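Local coordinates for putative NADP oxidoreductase BF3122 (Bacteroides fragilis, PDB 3D1L), which probably acts as an NADP-dependent oxidoreductase, with a dinucleotide-binding domain of Rossmann type, although its substrate is unknown, at residues A28-G33 / Q52-E57; Y68-I73 / A149-A154; V109-G112 / H116-V119. All blocks are in the same frame, centred on the assembly; numbering follows the deposited sequence.

From the N terminus, the chain runs through strand 12-16 and helix 20-31 to contact 1, which closes a short loop by bringing the end of that helix against the end of helix 44-53, around strand 35-40. Contact 2 opens afterwards on strand 71-74 and closes only at helix 146-157, a much longer loop that ties the central part of the sheet to a helix much further along the chain. Contact 3 lies wholly within that loop and fastens the turn before strand 117-122 to the strand itself. Contact 1 touches contact 2 where L29 packs on I73, and contact 2 meets contact 3 where L152 packs on V119; contacts 1 and 3 remain apart.

Contact 1 of 3, residues A28-G33 / Q52-E57; sequences ALYRKG and QKVEAE
K53 meets Y30 through its backbone, not its side chain: the carbonyl O of K53 sits over one face of the tyrosine ring, 3.4 Å from CE2 of Y30, while the lysine chain itself runs away from helix 20-31. V54 follows on the same face and makes the main apolar contact. Its CA lies 3.8 Å from the centroid of the Y30 ring and only 15° off the ring normal, a CH-pi contact displaced slightly toward the rim, and its CG1 reaches back to CB of Y30 at 3.8 Å. Y30 can offer its ring this way because its CG is anti to the backbone N (chi1 170°), which swings the ring out of the last helical turn. Helices 20-31 and 44-53 come before and after strand 35-40 in the Rossmann fold, and I36 of that strand touches both Y30 and V54. G33, at positive phi, is the first residue to leave helical angles and closes a Schellman motif, its N bonded to Y30 O. E55 comes next, also with positive phi, and sends an extended side chain across to the hydroxyl end of the ring. There Y30 OH donates a short hydrogen bond of 2.5 Å to E55 OE1, which lies near the ring plane at its edge; the carboxylate stands nearly perpendicular to the ring and is met from above its own plane, 40° out of it.

Contact 2 of 3, residues Y68-I73 / A149-A154; sequences YAKLYI and AAFLKA
L71 and L152 mark the closest backbone approach, their CA atoms 9.3 Å apart, a spacing that leaves the contact entirely to side chains. It is a helix-on-sheet contact of the Rossmann-type domain: strand 71-74 runs parallel between strands 12-16 and 97-100, and helix 146-157, which makes the beta-alpha-beta crossover from strand 139-143 to strand 163-165, reaches back across the sheet to it. F151 also touches L97, and L152 touches V99, I141 and A143, so the same helical turn rests on several strands at once.

At the strand's entrance, K70 passes F151, the two side chains running in opposite directions. With chi1 near 180° (-177°), the phenyl group of F151 swings clear of its own backbone N and out toward the strand. The lysine chain bends at chi2 (65°) and lays its methylenes along the ring: CG of K70 is 3.9 Å from CZ of F151, and CE of K70 stands over the face, 4.2 Å from the centroid of the F151 ring, as a CH-pi contact. The chain then lifts off the ring, with NZ of K70 nearly over the F151 centroid but 5.0 Å from it, too far for more than a weak cation-pi attraction. Its stronger partner is the carbonyl O of E95, which accepts a hydrogen bond from it and helps fix where the chain ends.

One residue deeper on each side, both leucines are buried and meet by single methyl groups, CD1 of L71 against CD2 of L152 at 3.9 Å.

Contact 3 of 3, residues V109-G112 / H116-V119; sequences VWEG and HYGV
The side chains of W110 and Y117 run antiparallel, their planes inclined by 32° and the centroids of the indole five-membered ring and the phenol 5.8 Å apart, an oblique pair. The pairing fastens a short 3-10 segment to strand 117-122, which adds to the Rossmann-type sheet parallel to strand 97-100. The two aromatic side chains come closest at their roots, where CB of W110 is 3.3 Å from CG of Y117, a tight fit.

Y117 takes the position with CG between its backbone N and carbonyl carbon (chi1 61°), which turns the ring back over the 110-111 peptide: carbonyl C of W110 lies 4.3 Å above the centre of the ring, and E111 N lies over the same face toward the rim. The far end of the phenol then presses on E111, with OH of Y117 3.2 Å from CB of E111. W110 heads the other way, into the interior, where its indole meets H100 and F81, the latter edge-to-face, and touches L85 and V89 of helix 78-89. Along the way, NE1 of W110 ends 3.6 Å from the carbonyl O of G118, a contact and not a hydrogen bond.

Contact 1 of 3, residues A28-G33 / Q52-E57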
# COMPACT_ATOMS: atom_id res chain seq x y z
N ALA B 28 -21.34 -9.41 6.17
CA ALA B 28 -20.95 -9.81 7.51
C ALA B 28 -22.18 -10.11 8.38
O ALA B 28 -22.19 -11.11 9.10
CB ALA B 28 -20.07 -8.75 8.14
N LEU B 29 -23.22 -9.28 8.28
CA LEU B 29 -24.50 -9.55 8.99
C LEU B 29 -25.16 -10.84 8.53
O LEU B 29 -25.54 -11.65 9.35
CB LEU B 29 -25.46 -8.38 8.82
CG LEU B 29 -25.04 -7.07 9.51
CD1 LEU B 29 -25.77 -5.87 8.87
CD2 LEU B 29 -25.31 -7.19 11.00
N TYR B 30 -25.30 -11.00 7.21
CA TYR B 30 -25.81 -12.22 6.55
C TYR B 30 -25.06 -13.51 6.94
O TYR B 30 -25.68 -14.56 7.20
CB TYR B 30 -25.78 -12.00 5.02
CG TYR B 30 -26.03 -13.20 4.17
CD1 TYR B 30 -27.33 -13.70 4.01
CD2 TYR B 30 -24.99 -13.82 3.48
CE1 TYR B 30 -27.57 -14.78 3.21
CE2 TYR B 30 -25.22 -14.91 2.68
CZ TYR B 30 -26.51 -15.39 2.54
OH TYR B 30 -26.76 -16.48 1.75
N ARG B 31 -23.74 -13.44 6.97
CA ARG B 31 -22.91 -14.59 7.38
C ARG B 31 -23.09 -14.95 8.85
O ARG B 31 -22.95 -16.12 9.23
CB ARG B 31 -21.44 -14.34 7.06
CG ARG B 31 -21.13 -14.46 5.58
CD ARG B 31 -19.81 -13.82 5.22
NE ARG B 31 -19.58 -13.98 3.78
CZ ARG B 31 -18.84 -13.16 3.03
NH1 ARG B 31 -18.24 -12.10 3.56
NH2 ARG B 31 -18.70 -13.41 1.73
N LYS B 32 -23.39 -13.95 9.67
CA LYS B 32 -23.63 -14.18 11.09
C LYS B 32 -25.06 -14.61 11.38
O LYS B 32 -25.42 -14.92 12.53
CB LYS B 32 -23.25 -12.97 11.93
CG LYS B 32 -21.75 -12.84 12.13
CD LYS B 32 -21.14 -14.05 12.87
CE LYS B 32 -19.61 -14.03 12.77
NZ LYS B 32 -18.97 -15.05 13.65
N GLY B 33 -25.88 -14.67 10.33
CA GLY B 33 -27.21 -15.23 10.44
C GLY B 33 -28.31 -14.20 10.58
O GLY B 33 -29.44 -14.57 10.85
N GLN B 52 -28.66 -10.06 -4.16
CA GLN B 52 -28.38 -11.46 -4.50
C GLN B 52 -27.37 -12.08 -3.57
O GLN B 52 -27.40 -13.30 -3.35
CB GLN B 52 -27.75 -11.54 -5.87
CG GLN B 52 -28.69 -11.43 -6.98
CD GLN B 52 -27.93 -11.54 -8.28
OE1 GLN B 52 -28.09 -10.70 -9.17
NE2 GLN B 52 -27.05 -12.56 -8.38
N LYS B 53 -26.44 -11.27 -3.05
CA LYS B 53 -25.40 -11.78 -2.18
C LYS B 53 -25.95 -12.17 -0.81
O LYS B 53 -25.40 -13.05 -0.15
CB LYS B 53 -24.27 -10.75 -2.04
CG LYS B 53 -23.42 -10.59 -3.31
CD LYS B 53 -22.62 -9.28 -3.28
CE LYS B 53 -21.85 -9.03 -4.58
NZ LYS B 53 -21.12 -7.71 -4.46
N VAL B 54 -27.04 -11.54 -0.39
CA VAL B 54 -27.51 -11.66 0.98
C VAL B 54 -28.95 -12.12 0.99
O VAL B 54 -29.67 -11.94 2.00
CB VAL B 54 -27.39 -10.32 1.76
CG1 VAL B 54 -25.90 -9.90 1.89
CG2 VAL B 54 -28.21 -9.22 1.10
N GLU B 55 -29.34 -12.71 -0.14
CA GLU B 55 -30.66 -13.28 -0.37
C GLU B 55 -31.81 -12.37 0.02
O GLU B 55 -32.70 -12.80 0.74
CB GLU B 55 -30.79 -14.65 0.33
CG GLU B 55 -29.83 -15.68 -0.25
CD GLU B 55 -29.86 -16.99 0.47
OE1 GLU B 55 -29.18 -17.13 1.52
OE2 GLU B 55 -30.54 -17.91 -0.04
N ALA B 56 -31.78 -11.13 -0.47
CA ALA B 56 -32.74 -10.07 -0.09
C ALA B 56 -33.55 -9.62 -1.27
O ALA B 56 -33.11 -9.79 -2.41
CB ALA B 56 -31.98 -8.85 0.46
N GLU B 57 -34.70 -8.99 -1.01
CA GLU B 57 -35.46 -8.24 -2.02
C GLU B 57 -34.71 -6.95 -2.29
O GLU B 57 -33.85 -6.57 -1.52
CB GLU B 57 -36.86 -7.87 -1.52
CG GLU B 57 -37.76 -9.05 -1.19
CD GLU B 57 -39.22 -8.63 -0.99
OE1 GLU B 57 -39.48 -7.46 -0.57
OE2 GLU B 57 -40.12 -9.46 -1.25

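Contact 2 of 3, residues Y68-I73 / A149-A154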
# COMPACT_ATOMS: atom_id res chain seq x y z
N TYR B 68 -41.52 -2.61 7.65
CA TYR B 68 -41.82 -3.49 8.79
C TYR B 68 -40.59 -3.95 9.58
O TYR B 68 -40.72 -4.68 10.56
CB TYR B 68 -42.70 -4.69 8.36
CG TYR B 68 -43.92 -4.28 7.57
CD1 TYR B 68 -44.95 -3.52 8.16
CD2 TYR B 68 -44.05 -4.64 6.24
CE1 TYR B 68 -46.07 -3.13 7.41
CE2 TYR B 68 -45.14 -4.26 5.50
CZ TYR B 68 -46.15 -3.51 6.08
OH TYR B 68 -47.24 -3.15 5.29
N ALA B 69 -39.41 -3.46 9.17
CA ALA B 69 -38.14 -3.83 9.77
C ALA B 69 -37.85 -3.06 11.06
O ALA B 69 -38.42 -1.98 11.30
CB ALA B 69 -37.00 -3.62 8.75
N LYS B 70 -36.93 -3.60 11.84
CA LYS B 70 -36.52 -3.05 13.12
C LYS B 70 -35.32 -2.12 12.98
O LYS B 70 -35.16 -1.16 13.74
CB LYS B 70 -36.19 -4.23 14.07
CG LYS B 70 -35.51 -3.89 15.38
CD LYS B 70 -36.34 -3.06 16.33
CE LYS B 70 -35.40 -2.45 17.38
NZ LYS B 70 -36.03 -1.57 18.40
N LEU B 71 -34.48 -2.38 11.99
CA LEU B 71 -33.28 -1.61 11.80
C LEU B 71 -33.10 -1.22 10.34
O LEU B 71 -33.14 -2.07 9.45
CB LEU B 71 -32.05 -2.38 12.31
CG LEU B 71 -30.70 -1.66 12.19
CD1 LEU B 71 -30.67 -0.44 13.12
CD2 LEU B 71 -29.52 -2.60 12.51
N TYR B 72 -32.91 0.08 10.13
CA TYR B 72 -32.65 0.66 8.84
C TYR B 72 -31.25 1.25 8.83
O TYR B 72 -30.96 2.21 9.56
CB TYR B 72 -33.70 1.72 8.54
CG TYR B 72 -35.09 1.12 8.36
CD1 TYR B 72 -35.54 0.79 7.08
CD2 TYR B 72 -35.93 0.88 9.45
CE1 TYR B 72 -36.79 0.23 6.88
CE2 TYR B 72 -37.21 0.32 9.26
CZ TYR B 72 -37.61 -0.00 7.97
OH TYR B 72 -38.82 -0.55 7.72
N ILE B 73 -30.37 0.66 8.02
CA ILE B 73 -28.98 1.09 7.92
C ILE B 73 -28.80 1.96 6.69
O ILE B 73 -28.95 1.48 5.56
CB ILE B 73 -27.98 -0.08 7.88
CG1 ILE B 73 -28.18 -1.01 9.10
CG2 ILE B 73 -26.52 0.49 7.79
CD1 ILE B 73 -27.37 -2.28 9.06
N ALA B 149 -28.50 2.14 22.06
CA ALA B 149 -27.05 1.91 21.98
C ALA B 149 -26.66 0.48 22.37
O ALA B 149 -25.80 -0.11 21.70
CB ALA B 149 -26.26 2.93 22.83
N ALA B 150 -27.28 -0.08 23.42
CA ALA B 150 -27.04 -1.47 23.81
C ALA B 150 -27.44 -2.45 22.70
O ALA B 150 -26.73 -3.42 22.43
CB ALA B 150 -27.77 -1.82 25.13
N PHE B 151 -28.58 -2.19 22.08
CA PHE B 151 -29.03 -2.94 20.92
C PHE B 151 -28.05 -2.90 19.73
O PHE B 151 -27.71 -3.96 19.19
CB PHE B 151 -30.39 -2.39 20.47
CG PHE B 151 -30.99 -3.14 19.34
CD1 PHE B 151 -31.48 -4.43 19.52
CD2 PHE B 151 -31.09 -2.56 18.09
CE1 PHE B 151 -32.04 -5.14 18.46
CE2 PHE B 151 -31.65 -3.26 17.03
CZ PHE B 151 -32.12 -4.56 17.23
N LEU B 152 -27.63 -1.71 19.31
CA LEU B 152 -26.61 -1.57 18.23
C LEU B 152 -25.28 -2.25 18.58
O LEU B 152 -24.72 -2.98 17.77
CB LEU B 152 -26.38 -0.10 17.86
CG LEU B 152 -27.51 0.69 17.19
CD1 LEU B 152 -27.17 2.18 17.07
CD2 LEU B 152 -27.90 0.10 15.81
N LYS B 153 -24.79 -2.04 19.80
CA LYS B 153 -23.55 -2.69 20.23
C LYS B 153 -23.62 -4.22 20.24
O LYS B 153 -22.64 -4.90 19.93
CB LYS B 153 -23.15 -2.18 21.61
CG LYS B 153 -22.64 -0.75 21.57
CD LYS B 153 -22.63 -0.12 22.97
CE LYS B 153 -21.61 -0.76 23.86
NZ LYS B 153 -21.74 -0.21 25.23
N ALA B 154 -24.78 -4.74 20.59
CA ALA B 154 -24.98 -6.17 20.61
C ALA B 154 -24.92 -6.71 19.19
O ALA B 154 -24.29 -7.75 18.95
CB ALA B 154 -26.31 -6.52 21.27

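Contact 3 of 3, residues V109-G112 / H116-V119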
# COMPACT_ATOMS: atom_id res chain seq x y z
N VAL B 109 -28.70 14.58 12.82
CA VAL B 109 -29.51 14.60 11.60
C VAL B 109 -30.89 14.02 11.85
O VAL B 109 -31.89 14.59 11.43
CB VAL B 109 -28.82 13.89 10.40
CG1 VAL B 109 -27.63 14.62 10.04
CG2 VAL B 109 -28.46 12.42 10.69
N TRP B 110 -30.94 12.90 12.56
CA TRP B 110 -32.19 12.20 12.82
C TRP B 110 -33.14 12.84 13.82
O TRP B 110 -34.32 12.48 13.85
CB TRP B 110 -31.89 10.81 13.34
CG TRP B 110 -31.11 9.95 12.41
CD1 TRP B 110 -29.83 9.51 12.58
CD2 TRP B 110 -31.57 9.41 11.17
NE1 TRP B 110 -29.46 8.72 11.51
CE2 TRP B 110 -30.51 8.64 10.64
CE3 TRP B 110 -32.78 9.50 10.47
CZ2 TRP B 110 -30.62 7.96 9.42
CZ3 TRP B 110 -32.88 8.82 9.25
CH2 TRP B 110 -31.81 8.07 8.74
N GLU B 111 -32.63 13.73 14.67
CA GLU B 111 -33.42 14.18 15.82
C GLU B 111 -34.61 15.04 15.41
O GLU B 111 -34.48 15.94 14.57
CB GLU B 111 -32.54 14.84 16.89
CG GLU B 111 -32.40 16.35 16.84
CD GLU B 111 -31.81 16.91 18.13
OE1 GLU B 111 -32.50 16.82 19.16
OE2 GLU B 111 -30.67 17.45 18.11
N GLY B 112 -35.77 14.73 15.98
CA GLY B 112 -37.01 15.38 15.56
C GLY B 112 -37.69 14.62 14.43
O GLY B 112 -38.90 14.78 14.22
N HIS B 116 -36.24 6.73 17.45
CA HIS B 116 -35.07 5.91 17.74
C HIS B 116 -34.10 6.00 16.56
O HIS B 116 -34.48 5.79 15.38
CB HIS B 116 -35.46 4.46 18.07
CG HIS B 116 -36.52 4.34 19.12
ND1 HIS B 116 -36.22 4.22 20.46
CD2 HIS B 116 -37.87 4.39 19.04
CE1 HIS B 116 -37.34 4.17 21.16
NE2 HIS B 116 -38.36 4.26 20.32
N TYR B 117 -32.85 6.34 16.88
CA TYR B 117 -31.88 6.67 15.85
C TYR B 117 -30.46 6.59 16.43
O TYR B 117 -30.30 6.53 17.66
CB TYR B 117 -32.16 8.05 15.26
CG TYR B 117 -32.10 9.19 16.25
CD1 TYR B 117 -30.89 9.80 16.57
CD2 TYR B 117 -33.27 9.69 16.82
CE1 TYR B 117 -30.82 10.86 17.48
CE2 TYR B 117 -33.23 10.77 17.73
CZ TYR B 117 -32.00 11.34 18.05
OH TYR B 117 -31.94 12.39 18.93
N GLY B 118 -29.46 6.60 15.57
CA GLY B 118 -28.09 6.41 16.01
C GLY B 118 -27.12 6.37 14.86
O GLY B 118 -27.48 6.62 13.72
N VAL B 119 -25.86 6.09 15.19
CA VAL B 119 -24.79 6.00 14.21
C VAL B 119 -24.16 4.64 14.43
O VAL B 119 -23.93 4.23 15.56
CB VAL B 119 -23.74 7.12 14.41
CG1 VAL B 119 -22.58 6.99 13.42
CG2 VAL B 119 -24.40 8.48 14.27